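Local coordinates for peptidoglycan synthetase penicillin-binding protein 3 (Bifidobacterium adolescentis, PDB 4YE5) that probably binds penicillin and, as a member of the transpeptidase family, probably cross-links peptidoglycan strands during cell-wall synthesis, at residues M297-L302 / E455-Q460. Residues are numbered along the deposited sequence; the frame is centred on the assembly and turned at random.
Sequences MLQLGL and ESVASQ
Leu298 and Val457 join two helices of the penicillin-binding transpeptidase domain: the C-terminal turn of helix 290-299 meets the first turn of helix 455-470. Their backbones are closest at Gln299 and Val457, whose CA atoms lie 6.4 Å apart. Val457 lies at the centre of the contact, CG1 turned to Leu298 and CG2 to Gln299. Val457 CG1, anti to the backbone N (chi1 167°), rests 3.8 Å from Leu298 CB and also borders Leu298 CD1, the two side chains crossing at a slant. Val457 CG2 lies 3.6 Å from Gln299 OE1, where the glutamine runs roughly perpendicular to the valine. Gln299 gets there by a bend at chi2 (67°), which brings its amide end nearer the second helix than its CB direction suggests. OE1 accepts a hydrogen bond from the backbone N of Asp454, just ahead of helix 455-470, so the Gln299 side chain reaches from one helix to the start of the other, its oxygen also touching the valine methyl. One turn after Val457, Gln460 adds a looser van der Waals contact, its OE1 4.1 Å from Leu298 CD1. The first helix closes with a Schellman motif: Gly301, with positive phi, gives its backbone N to Leu298 O, and Leu302 N bonds to Met297 O at 2.8 Å. Around this helix end, Met297 packs on helix 344-350, while Gln299 and Leu300 touch Phe362 of helix 356-365.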
loop_
_atom_site.group_PDB
_atom_site.type_symbol
_atom_site.label_atom_id
_atom_site.label_comp_id
_atom_site.label_asym_id
_atom_site.label_seq_id
_atom_site.Cartn_x
_atom_site.Cartn_y
_atom_site.Cartn_z
HETATM N N MSE A 297 18.818 -17.802 19.695
HETATM C CA MSE A 297 19.817 -18.331 20.620
HETATM C C MSE A 297 19.419 -18.129 22.071
HETATM O O MSE A 297 19.592 -19.020 22.908
HETATM C CB MSE A 297 21.178 -17.673 20.395
HETATM C CG MSE A 297 21.775 -17.977 19.049
HETATM SE SE MSE A 297 23.393 -16.963 18.833
HETATM C CE MSE A 297 23.655 -17.307 16.929
ATOM N N LEU A 298 18.905 -16.941 22.371
ATOM C CA LEU A 298 18.460 -16.638 23.727
ATOM C C LEU A 298 17.246 -17.484 24.073
ATOM O O LEU A 298 17.210 -18.099 25.117
ATOM C CB LEU A 298 18.113 -15.165 23.874
ATOM C CG LEU A 298 19.286 -14.207 23.635
ATOM C CD1 LEU A 298 18.769 -12.784 23.714
ATOM C CD2 LEU A 298 20.387 -14.433 24.671
ATOM N N GLN A 299 16.257 -17.500 23.182
ATOM C CA GLN A 299 15.028 -18.241 23.409
ATOM C C GLN A 299 15.283 -19.717 23.719
ATOM O O GLN A 299 14.633 -20.290 24.599
ATOM C CB GLN A 299 14.083 -18.112 22.217
ATOM C CG GLN A 299 12.751 -18.827 22.400
ATOM C CD GLN A 299 11.898 -18.190 23.488
ATOM O OE1 GLN A 299 11.961 -16.975 23.708
ATOM N NE2 GLN A 299 11.121 -19.013 24.197
ATOM N N LEU A 300 16.224 -20.314 22.991
ATOM C CA LEU A 300 16.529 -21.735 23.106
ATOM C C LEU A 300 17.438 -21.998 24.287
ATOM O O LEU A 300 17.716 -23.153 24.614
ATOM C CB LEU A 300 17.205 -22.237 21.824
ATOM C CG LEU A 300 16.325 -22.260 20.568
ATOM C CD1 LEU A 300 17.173 -22.479 19.309
ATOM C CD2 LEU A 300 15.252 -23.344 20.712
ATOM N N GLY A 301 17.922 -20.924 24.912
ATOM C CA GLY A 301 18.808 -21.050 26.057
ATOM C C GLY A 301 20.198 -21.501 25.638
ATOM O O GLY A 301 20.945 -22.089 26.420
ATOM N N LEU A 302 20.546 -21.235 24.387
ATOM C CA LEU A 302 21.866 -21.605 23.888
ATOM C C LEU A 302 22.912 -20.703 24.492
ATOM O O LEU A 302 24.007 -21.141 24.816
ATOM C CB LEU A 302 21.913 -21.535 22.361
ATOM C CG LEU A 302 21.057 -22.603 21.687
ATOM C CD1 LEU A 302 21.173 -22.490 20.188
ATOM C CD2 LEU A 302 21.474 -24.001 22.179
ATOM N N GLU A 455 8.756 -12.467 26.202
ATOM C CA GLU A 455 8.874 -11.035 26.469
ATOM C C GLU A 455 10.229 -10.675 27.102
ATOM O O GLU A 455 10.828 -9.639 26.804
ATOM C CB GLU A 455 7.723 -10.566 27.369
ATOM C CG GLU A 455 7.771 -9.088 27.722
ATOM C CD GLU A 455 6.521 -8.606 28.463
ATOM O OE1 GLU A 455 5.430 -9.207 28.304
ATOM O OE2 GLU A 455 6.642 -7.632 29.225
ATOM N N SER A 456 10.737 -11.546 27.959
ATOM C CA SER A 456 12.013 -11.265 28.590
ATOM C C SER A 456 13.150 -11.313 27.538
ATOM O O SER A 456 14.099 -10.540 27.587
ATOM C CB SER A 456 12.250 -12.247 29.739
ATOM O OG SER A 456 12.230 -13.581 29.271
ATOM N N VAL A 457 13.027 -12.193 26.555
ATOM C CA VAL A 457 14.033 -12.268 25.499
ATOM C C VAL A 457 13.957 -11.024 24.614
ATOM O O VAL A 457 14.983 -10.441 24.251
ATOM C CB VAL A 457 13.862 -13.549 24.633
ATOM C CG1 VAL A 457 14.704 -13.470 23.320
ATOM C CG2 VAL A 457 14.222 -14.778 25.445
ATOM N N ALA A 458 12.735 -10.623 24.269
ATOM C CA ALA A 458 12.517 -9.382 23.550
ATOM C C ALA A 458 13.138 -8.177 24.280
ATOM O O ALA A 458 13.743 -7.312 23.642
ATOM C CB ALA A 458 11.034 -9.158 23.309
ATOM N N SER A 459 12.974 -8.115 25.605
ATOM C CA SER A 459 13.545 -7.023 26.384
ATOM C C SER A 459 15.057 -6.985 26.290
ATOM O O SER A 459 15.647 -5.913 26.217
ATOM C CB SER A 459 13.171 -7.161 27.871
ATOM O OG SER A 459 11.818 -6.802 28.040
ATOM N N GLN A 460 15.683 -8.154 26.360
ATOM C CA GLN A 460 17.146 -8.230 26.312
ATOM C C GLN A 460 17.674 -7.837 24.937
ATOM O O GLN A 460 18.719 -7.195 24.827
ATOM C CB GLN A 460 17.620 -9.633 26.699
ATOM C CG GLN A 460 17.334 -9.948 28.164
ATOM C CD GLN A 460 17.567 -11.409 28.540
ATOM O OE1 GLN A 460 17.884 -12.249 27.700
ATOM N NE2 GLN A 460 17.399 -11.711 29.818
#